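Alkylhydroperoxidase AhpD core (Rhodospirillum rubrum, PDB 2OUW) probably reduces peroxides through a redox-active cysteine pair, as an all-helical oxidoreductase of the carboxymuconolactone decarboxylase family. Local coordinates at residues Asp25-Ala28 / Phe34-Asn37; Asn37-Leu42 / Lys50-Gln55; Thr70-Tyr75 / Arg96-Thr101. All coordinates share one frame; numbering follows the deposited sequence.

Contact 1 (Asp25-Ala28 / Phe34-Asn37); sequences DIRA and FVNN
The guanidinium of Arg-27, with a methyl group of Val-35 lying over one of its faces, is gripped at two nitrogens: NE donates to the carbonyl O of Asp-33, just ahead of the second segment, and NH2 forms a salt bridge with Asp-10 OD1. These polar partners hold the flat group, and Val-35 CG2 sits 3.4 Å above its plane, displaced toward the rim. The methyl therefore rides along the arginine rather than meeting its end: Arg-27 CG and Val-35 CG2 are 3.6 Å apart, Arg-27 NE is equally near at 3.6 Å, and Arg-27 NH2 follows at 3.8 Å from the same carbon. The arginine chain is extended from CG to NE, and a turn of 106° about the last torsion, chi4, swings the guanidinium so that a face meets the valine. The two side chains cross at roughly a right angle.

Val-35 divides its branches between two neighbours. Its CG1, anti to the backbone N (chi1 -179°), reaches the buried Ile-26, where the end methyl CD1 lies 4.2 Å from Val-35 CG1, an easy apolar approach. CG2, beside the backbone N, meets Arg-27, the next residue of the helix. The nearest CA atoms, those of Arg-27 and Val-35, are 6.8 Å apart, and the close contacts are all between side chains, Ile-26 and Arg-27 against Val-35.

Asn-36 turns its CB away from the helix, and its ND2 bonds Tyr-86 OH. That tyrosine stands inside the disulfide-forming Cys-84 to Cys-87 pair. Val-35 thus packs the connection between helices 17-30 and 37-42 against helix 17-30, while the next residue bonds the tyrosine within the CXXC motif characteristic of AhpD-like proteins.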
loop_
_atom_site.group_PDB
_atom_site.type_symbol
_atom_site.label_atom_id
_atom_site.label_comp_id
_atom_site.label_asym_id
_atom_site.label_seq_id
_atom_site.Cartn_x
_atom_site.Cartn_y
_atom_site.Cartn_z
ATOM N N ASP B 25 29.362 -2.168 -16.516
ATOM C CA ASP B 25 29.490 -1.191 -15.434
ATOM C C ASP B 25 28.935 -1.735 -14.093
ATOM O O ASP B 25 29.560 -1.579 -13.055
ATOM C CB ASP B 25 28.774 0.107 -15.804
ATOM C CG ASP B 25 29.236 1.287 -14.953
ATOM O OD1 ASP B 25 30.447 1.405 -14.738
ATOM O OD2 ASP B 25 28.408 2.101 -14.519
ATOM N N ILE B 26 27.775 -2.378 -14.123
ATOM C CA ILE B 26 27.263 -3.075 -12.928
ATOM C C ILE B 26 28.289 -4.065 -12.382
ATOM O O ILE B 26 28.561 -4.085 -11.198
ATOM C CB ILE B 26 25.936 -3.821 -13.183
ATOM C CG1 ILE B 26 24.845 -2.810 -13.557
ATOM C CG2 ILE B 26 25.564 -4.653 -11.901
ATOM C CD1 ILE B 26 23.519 -3.386 -14.053
ATOM N N ARG B 27 28.867 -4.876 -13.251
ATOM C CA ARG B 27 29.837 -5.852 -12.826
ATOM C C ARG B 27 31.099 -5.197 -12.297
ATOM O O ARG B 27 31.679 -5.665 -11.323
ATOM C CB ARG B 27 30.211 -6.781 -13.971
ATOM C CG ARG B 27 29.100 -7.684 -14.387
ATOM C CD ARG B 27 29.587 -8.604 -15.496
ATOM N NE ARG B 27 28.531 -9.548 -15.823
ATOM C CZ ARG B 27 27.773 -9.515 -16.919
ATOM N NH1 ARG B 27 27.989 -8.632 -17.905
ATOM N NH2 ARG B 27 26.818 -10.427 -17.041
ATOM N N ALA B 28 31.533 -4.112 -12.937
ATOM C CA ALA B 28 32.763 -3.437 -12.516
ATOM C C ALA B 28 32.531 -2.773 -11.177
ATOM O O ALA B 28 33.395 -2.782 -10.334
ATOM C CB ALA B 28 33.213 -2.402 -13.569
ATOM N N PHE B 34 28.151 -11.559 -11.498
ATOM C CA PHE B 34 26.717 -11.838 -11.349
ATOM C C PHE B 34 25.899 -10.580 -11.462
ATOM O O PHE B 34 26.081 -9.666 -10.684
ATOM C CB PHE B 34 26.444 -12.480 -9.970
ATOM C CG PHE B 34 24.977 -12.652 -9.648
ATOM C CD1 PHE B 34 24.177 -13.518 -10.388
ATOM C CD2 PHE B 34 24.389 -11.932 -8.616
ATOM C CE1 PHE B 34 22.821 -13.667 -10.090
ATOM C CE2 PHE B 34 23.031 -12.084 -8.316
ATOM C CZ PHE B 34 22.254 -12.930 -9.054
ATOM N N VAL B 35 24.951 -10.542 -12.382
ATOM C CA VAL B 35 24.004 -9.413 -12.481
ATOM C C VAL B 35 22.605 -10.014 -12.325
ATOM O O VAL B 35 22.247 -10.921 -13.050
ATOM C CB VAL B 35 24.102 -8.688 -13.846
ATOM C CG1 VAL B 35 23.129 -7.520 -13.909
ATOM C CG2 VAL B 35 25.558 -8.261 -14.160
ATOM N N ASN B 36 21.835 -9.522 -11.379
ATOM C CA ASN B 36 20.563 -10.138 -11.053
ATOM C C ASN B 36 19.429 -9.737 -11.991
ATOM O O ASN B 36 19.544 -8.781 -12.744
ATOM C CB ASN B 36 20.181 -9.906 -9.586
ATOM C CG ASN B 36 20.222 -8.468 -9.189
ATOM O OD1 ASN B 36 21.210 -7.791 -9.429
ATOM N ND2 ASN B 36 19.155 -7.990 -8.540
ATOM N N ASN B 37 18.356 -10.521 -11.939
ATOM C CA ASN B 37 17.257 -10.481 -12.900
ATOM C C ASN B 37 16.582 -9.146 -13.161
ATOM O O ASN B 37 16.094 -8.901 -14.280
ATOM C CB ASN B 37 16.198 -11.506 -12.483
ATOM C CG ASN B 37 16.663 -12.927 -12.708
ATOM O OD1 ASN B 37 17.528 -13.176 -13.553
ATOM N ND2 ASN B 37 16.082 -13.873 -11.967
#

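Contact 2 (Asn37-Leu42 / Lys50-Gln55); sequences NIWRGL and KRTWEQ. With ACY (acetic acid), chain H.
A helical hairpin brings Trp-39 and Trp-53 together: the short helix 37-42 runs back along helix 46-60, the two local axes 10.8 Å apart at closest and their directions 146° from parallel. The tryptophans form a T-shaped (edge-to-face) pair, in which the edge of Trp-53 points toward the face of Trp-39. Their six-membered rings have centroids 5.5 Å apart and planes at 90°. Contact is made at the CE3 corner of Trp-53, 3.8 Å from Trp-39 CH2. Trp-53 reaches this place with CG anti to its backbone N (chi1 172°).

The six-membered ring of Trp-39 also meets the main chain of the other helix: CZ3 of Trp-39 lies 3.6 Å from Trp-53 N, which sits at the ring edge near its plane. Both indole nitrogens have partners elsewhere. Trp-53 NE1 bonds Asp-25 OD2 of helix 17-30, and Trp-39 NE1 makes a weak bond to an unidentified bound molecule, probably from the crystallisation liquor, which may mark a pocket beside this ring. All four touching side chains are buried, and both tryptophans also pack on Ile-26 of helix 17-30, so that three helices meet here.

Thr-52 wedges its methyl between two neighbours, with CG2 3.9 Å from Leu-42 CD1 and 4.0 Å from Trp-39 CZ3. Its hydroxyl OG1 turns instead to Leu-48 O, a turn earlier in its own helix.

Further along helix 46-60, Gln-55 NE2 donates a nearly straight bond of 3.2 Å to Arg-51 O, arriving from above the carbonyl plane. The same amide bonds Gln-117 of the second subunit through NE2 and Gln-117 of the fourth through OE1. Arg-51 NH2 also makes a weak 3.3 Å bond to O of a bound acetic acid, probably a crystallisation additive.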
loop_
_atom_site.group_PDB
_atom_site.type_symbol
_atom_site.label_atom_id
_atom_site.label_comp_id
_atom_site.label_asym_id
_atom_site.label_seq_id
_atom_site.Cartn_x
_atom_site.Cartn_y
_atom_site.Cartn_z
ATOM N N ASN B 37 18.356 -10.521 -11.939
ATOM C CA ASN B 37 17.257 -10.481 -12.900
ATOM C C ASN B 37 16.582 -9.146 -13.161
ATOM O O ASN B 37 16.094 -8.901 -14.280
ATOM C CB ASN B 37 16.198 -11.506 -12.483
ATOM C CG ASN B 37 16.663 -12.927 -12.708
ATOM O OD1 ASN B 37 17.528 -13.176 -13.553
ATOM N ND2 ASN B 37 16.082 -13.873 -11.967
ATOM N N ILE B 38 16.497 -8.304 -12.139
ATOM C CA ILE B 38 15.873 -7.001 -12.337
ATOM C C ILE B 38 16.486 -6.354 -13.579
ATOM O O ILE B 38 15.748 -5.844 -14.443
ATOM C CB ILE B 38 15.928 -6.095 -11.108
ATOM C CG1 ILE B 38 15.168 -4.782 -11.396
ATOM C CG2 ILE B 38 17.349 -5.777 -10.668
ATOM C CD1 ILE B 38 15.291 -3.747 -10.341
ATOM N N TRP B 39 17.819 -6.433 -13.704
ATOM C CA TRP B 39 18.524 -5.731 -14.794
ATOM C C TRP B 39 18.248 -6.344 -16.166
ATOM O O TRP B 39 18.209 -5.649 -17.183
ATOM C CB TRP B 39 20.038 -5.627 -14.489
ATOM C CG TRP B 39 20.279 -4.957 -13.169
ATOM C CD1 TRP B 39 20.686 -5.556 -12.002
ATOM C CD2 TRP B 39 20.043 -3.581 -12.843
ATOM N NE1 TRP B 39 20.728 -4.629 -10.978
ATOM C CE2 TRP B 39 20.358 -3.411 -11.471
ATOM C CE3 TRP B 39 19.637 -2.466 -13.581
ATOM C CZ2 TRP B 39 20.253 -2.166 -10.824
ATOM C CZ3 TRP B 39 19.532 -1.235 -12.932
ATOM C CH2 TRP B 39 19.838 -1.102 -11.572
ATOM N N ARG B 40 18.027 -7.653 -16.162
ATOM C CA ARG B 40 17.778 -8.430 -17.335
ATOM C C ARG B 40 16.382 -8.178 -17.907
ATOM O O ARG B 40 16.176 -8.352 -19.089
ATOM C CB ARG B 40 17.960 -9.914 -17.010
ATOM C CG ARG B 40 19.398 -10.247 -16.616
ATOM C CD ARG B 40 19.697 -11.727 -16.562
ATOM N NE ARG B 40 21.085 -11.937 -16.151
ATOM C CZ ARG B 40 22.145 -11.842 -16.953
ATOM N NH1 ARG B 40 22.025 -11.554 -18.246
ATOM N NH2 ARG B 40 23.350 -12.043 -16.438
ATOM N N GLY B 41 15.450 -7.784 -17.052
ATOM C CA GLY B 41 14.135 -7.328 -17.455
ATOM C C GLY B 41 14.145 -5.868 -17.889
ATOM O O GLY B 41 13.506 -5.509 -18.897
ATOM N N LEU B 42 14.847 -5.004 -17.150
ATOM C CA LEU B 42 15.001 -3.604 -17.590
ATOM C C LEU B 42 15.706 -3.519 -18.936
ATOM O O LEU B 42 15.450 -2.607 -19.709
ATOM C CB LEU B 42 15.733 -2.760 -16.557
ATOM C CG LEU B 42 15.025 -2.592 -15.204
ATOM C CD1 LEU B 42 15.942 -1.984 -14.186
ATOM C CD2 LEU B 42 13.774 -1.756 -15.351
ATOM N N LYS B 50 19.477 2.307 -18.325
ATOM C CA LYS B 50 20.523 3.267 -17.981
ATOM C C LYS B 50 20.065 4.309 -16.984
ATOM O O LYS B 50 20.813 4.648 -16.084
ATOM C CB LYS B 50 21.078 3.958 -19.224
ATOM N N ARG B 51 18.843 4.813 -17.107
ATOM C CA ARG B 51 18.325 5.764 -16.101
ATOM C C ARG B 51 18.259 5.150 -14.699
ATOM O O ARG B 51 18.473 5.820 -13.693
ATOM C CB ARG B 51 16.912 6.240 -16.461
ATOM C CG ARG B 51 16.816 7.334 -17.477
ATOM C CD ARG B 51 15.491 8.077 -17.369
ATOM N NE ARG B 51 14.322 7.201 -17.480
ATOM C CZ ARG B 51 13.835 6.706 -18.625
ATOM N NH1 ARG B 51 14.401 6.983 -19.801
ATOM N NH2 ARG B 51 12.755 5.932 -18.588
ATOM N N THR B 52 17.872 3.883 -14.636
ATOM C CA THR B 52 17.698 3.217 -13.369
ATOM C C THR B 52 19.073 2.924 -12.772
ATOM O O THR B 52 19.357 3.257 -11.614
ATOM C CB THR B 52 16.910 1.912 -13.534
ATOM O OG1 THR B 52 15.693 2.152 -14.267
ATOM C CG2 THR B 52 16.595 1.328 -12.167
ATOM N N TRP B 53 19.939 2.312 -13.573
ATOM C CA TRP B 53 21.277 2.037 -13.105
ATOM C C TRP B 53 22.010 3.300 -12.681
ATOM O O TRP B 53 22.660 3.283 -11.634
ATOM C CB TRP B 53 22.094 1.288 -14.125
ATOM C CG TRP B 53 23.529 1.172 -13.732
ATOM C CD1 TRP B 53 24.580 1.649 -14.419
ATOM C CD2 TRP B 53 24.063 0.567 -12.538
ATOM N NE1 TRP B 53 25.745 1.360 -13.757
ATOM C CE2 TRP B 53 25.456 0.695 -12.602
ATOM C CE3 TRP B 53 23.497 -0.089 -11.440
ATOM C CZ2 TRP B 53 26.298 0.210 -11.611
ATOM C CZ3 TRP B 53 24.321 -0.587 -10.470
ATOM C CH2 TRP B 53 25.722 -0.426 -10.553
ATOM N N GLU B 54 21.900 4.388 -13.445
ATOM C CA GLU B 54 22.616 5.605 -13.060
ATOM C C GLU B 54 22.161 6.124 -11.686
ATOM O O GLU B 54 23.000 6.573 -10.877
ATOM C CB GLU B 54 22.531 6.702 -14.128
ATOM C CG GLU B 54 23.367 6.445 -15.436
ATOM C CD GLU B 54 24.875 6.155 -15.222
ATOM O OE1 GLU B 54 25.497 6.805 -14.350
ATOM O OE2 GLU B 54 25.447 5.287 -15.946
ATOM N N GLN B 55 20.850 6.061 -11.417
ATOM C CA GLN B 55 20.342 6.416 -10.089
ATOM C C GLN B 55 20.886 5.528 -8.998
ATOM O O GLN B 55 21.330 6.006 -7.957
ATOM C CB GLN B 55 18.828 6.325 -10.039
ATOM C CG GLN B 55 18.145 7.536 -10.532
ATOM C CD GLN B 55 16.652 7.334 -10.576
ATOM O OE1 GLN B 55 15.943 7.688 -9.611
ATOM N NE2 GLN B 55 16.161 6.721 -11.679
HETATM C C ACY H . 11.512 5.387 -21.911
HETATM O O ACY H . 11.311 6.562 -21.530
HETATM O OXT ACY H . 12.251 5.091 -22.873
HETATM C CH3 ACY H . 10.835 4.264 -21.190
#

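Contact 3 (Thr70-Tyr75 / Arg96-Thr101); sequences TREMIY and RAKGMT
Lys-98 NZ donates to Glu-72 OE2 at 2.8 Å, a salt bridge that joins the first half of helix 68-81 to the residue just past helix 85-97. The ammonium group meets OE2 on its anti side, 16° out of the carboxylate plane. The other oxygen, OE1, is bonded to ND1 of His-91, so the two oxygens of one carboxylate have separate partners. A bend at chi2 (-54°) folds the Glu-72 chain, and the extended lysine passes across it at about a right angle. Lys-98 CD also lies 3.6 Å from Glu-72 CG, so the chains touch along their aliphatic parts.

The sequence spacing of Glu-72, the disulfide-linked Cys-84 and Cys-87, and His-91 matches the Glu, CXXC and His residues of the proton relay in AhpD. Glu-72 and His-91 probably serve likewise here. An unidentified molecule about 4 Å from the Glu-72 side chain and an acetic acid about 3 Å from the Lys-98 side chain probably come from the crystallisation liquor, but may mark a pocket.

Lys-98 begins the exit from its helix, which closes in a Schellman motif: Gly-99, with positive phi, donates its N to Arg-96 O at 3.0 Å, and Met-100 N bonds Ala-95 O. The turn sends Met-100 back toward helix 68-81. There its selenium, SE, lies 4.5 Å from CG of Met-73, both residues being selenomethionines. Beyond this loose apolar touch, His-105 packs on Met-100 and Val-108 on Met-73, both from helix 102-125, whose N-cap is Thr-101.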
loop_
_atom_site.group_PDB
_atom_site.type_symbol
_atom_site.label_atom_id
_atom_site.label_comp_id
_atom_site.label_asym_id
_atom_site.label_seq_id
_atom_site.Cartn_x
_atom_site.Cartn_y
_atom_site.Cartn_z
ATOM N N THR B 70 23.905 0.735 5.955
ATOM C CA THR B 70 22.746 1.489 6.392
ATOM C C THR B 70 21.800 1.753 5.212
ATOM O O THR B 70 20.598 1.539 5.315
ATOM C CB THR B 70 23.200 2.793 7.084
ATOM O OG1 THR B 70 24.071 2.454 8.181
ATOM C CG2 THR B 70 22.023 3.589 7.605
ATOM N N ARG B 71 22.356 2.161 4.080
ATOM C CA ARG B 71 21.560 2.376 2.855
ATOM C C ARG B 71 20.791 1.160 2.412
ATOM O O ARG B 71 19.644 1.271 2.010
ATOM C CB ARG B 71 22.445 2.807 1.702
ATOM C CG ARG B 71 23.213 4.080 1.954
ATOM C CD ARG B 71 24.178 4.310 0.812
ATOM N NE ARG B 71 25.073 5.407 1.130
ATOM C CZ ARG B 71 26.085 5.776 0.356
ATOM N NH1 ARG B 71 26.316 5.136 -0.776
ATOM N NH2 ARG B 71 26.848 6.794 0.703
ATOM N N GLU B 72 21.424 -0.014 2.473
ATOM C CA GLU B 72 20.733 -1.248 2.110
ATOM C C GLU B 72 19.635 -1.617 3.105
ATOM O O GLU B 72 18.611 -2.178 2.722
ATOM C CB GLU B 72 21.691 -2.435 1.989
ATOM C CG GLU B 72 22.340 -2.609 0.638
ATOM C CD GLU B 72 21.375 -2.692 -0.545
ATOM O OE1 GLU B 72 20.221 -3.160 -0.406
ATOM O OE2 GLU B 72 21.805 -2.287 -1.637
HETATM N N MSE B 73 19.828 -1.308 4.381
HETATM C CA MSE B 73 18.806 -1.673 5.375
HETATM C C MSE B 73 17.579 -0.791 5.184
HETATM O O MSE B 73 16.453 -1.253 5.275
HETATM C CB MSE B 73 19.372 -1.553 6.783
HETATM C CG MSE B 73 20.503 -2.537 7.025
HETATM SE SE MSE B 73 21.201 -2.529 8.835
HETATM C CE MSE B 73 20.796 -0.714 9.414
ATOM N N ILE B 74 17.801 0.481 4.879
ATOM C CA ILE B 74 16.694 1.350 4.571
ATOM C C ILE B 74 15.972 0.829 3.315
ATOM O O ILE B 74 14.736 0.710 3.305
ATOM C CB ILE B 74 17.146 2.781 4.351
ATOM C CG1 ILE B 74 17.603 3.412 5.666
ATOM C CG2 ILE B 74 16.012 3.610 3.792
ATOM C CD1 ILE B 74 18.421 4.693 5.478
ATOM N N TYR B 75 16.734 0.486 2.279
ATOM C CA TYR B 75 16.163 -0.050 1.023
ATOM C C TYR B 75 15.336 -1.299 1.267
ATOM O O TYR B 75 14.275 -1.503 0.662
ATOM C CB TYR B 75 17.272 -0.358 0.023
ATOM C CG TYR B 75 16.980 -0.061 -1.446
ATOM C CD1 TYR B 75 16.046 -0.794 -2.161
ATOM C CD2 TYR B 75 17.680 0.923 -2.126
ATOM C CE1 TYR B 75 15.823 -0.547 -3.523
ATOM C CE2 TYR B 75 17.458 1.175 -3.473
ATOM C CZ TYR B 75 16.533 0.434 -4.165
ATOM O OH TYR B 75 16.307 0.675 -5.511
ATOM N N ARG B 96 23.305 -8.487 3.457
ATOM C CA ARG B 96 24.217 -9.520 3.971
ATOM C C ARG B 96 25.605 -9.357 3.386
ATOM O O ARG B 96 26.597 -9.469 4.099
ATOM C CB ARG B 96 23.700 -10.928 3.666
ATOM C CG ARG B 96 22.532 -11.330 4.535
ATOM C CD ARG B 96 22.291 -12.812 4.479
ATOM N NE ARG B 96 21.180 -13.147 5.363
ATOM C CZ ARG B 96 20.002 -13.659 4.992
ATOM N NH1 ARG B 96 19.737 -13.969 3.730
ATOM N NH2 ARG B 96 19.089 -13.896 5.924
ATOM N N ALA B 97 25.653 -9.094 2.081
ATOM C CA ALA B 97 26.904 -8.873 1.391
ATOM C C ALA B 97 27.579 -7.630 1.963
ATOM O O ALA B 97 28.784 -7.607 2.109
ATOM C CB ALA B 97 26.679 -8.749 -0.103
ATOM N N LYS B 98 26.825 -6.615 2.359
ATOM C CA LYS B 98 27.467 -5.457 2.963
ATOM C C LYS B 98 27.743 -5.588 4.477
ATOM O O LYS B 98 28.026 -4.592 5.149
ATOM C CB LYS B 98 26.723 -4.168 2.547
ATOM C CG LYS B 98 26.927 -3.852 1.017
ATOM C CD LYS B 98 25.875 -2.880 0.434
ATOM C CE LYS B 98 25.605 -3.069 -1.107
ATOM N NZ LYS B 98 24.577 -2.080 -1.706
ATOM N N GLY B 99 27.701 -6.808 5.012
ATOM C CA GLY B 99 28.078 -7.072 6.407
ATOM C C GLY B 99 26.975 -7.228 7.450
ATOM O O GLY B 99 27.263 -7.384 8.640
HETATM N N MSE B 100 25.706 -7.198 7.034
HETATM C CA MSE B 100 24.606 -7.358 7.994
HETATM C C MSE B 100 24.743 -8.676 8.744
HETATM O O MSE B 100 24.858 -9.744 8.138
HETATM C CB MSE B 100 23.248 -7.293 7.299
HETATM C CG MSE B 100 22.094 -7.214 8.293
HETATM SE SE MSE B 100 20.415 -6.974 7.465
HETATM C CE MSE B 100 20.510 -8.715 6.552
ATOM N N THR B 101 24.805 -8.561 10.066
ATOM C CA THR B 101 24.844 -9.681 10.988
ATOM C C THR B 101 23.417 -10.183 11.269
ATOM O O THR B 101 22.434 -9.463 11.026
ATOM C CB THR B 101 25.496 -9.275 12.328
ATOM O OG1 THR B 101 24.697 -8.282 12.986
ATOM C CG2 THR B 101 26.923 -8.749 12.118
#

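How the contacts relate
Contacts 1 and 2 adjoin, their centres 10 Å apart, and share Asn-37. Trp-53 of contact 2 ties them, for Ile-26 CG1 of contact 1 packs 3.6 Å from Trp-53 CD2, and helices 17-30, 37-42 and 46-60 thereby form one cluster. Contact 3 lies across the chain's centre from contact 2, with centres 20 Å apart and nearest atoms about 7 Å apart; contact 1 is 18 Å from it between centres, with nearest atoms about 9 Å apart. Contacts 1 and 3 each have a residue bonded to the region of the probable redox site, Asn-36 in the one and Glu-72 in the other. All three contacts touch the second subunit.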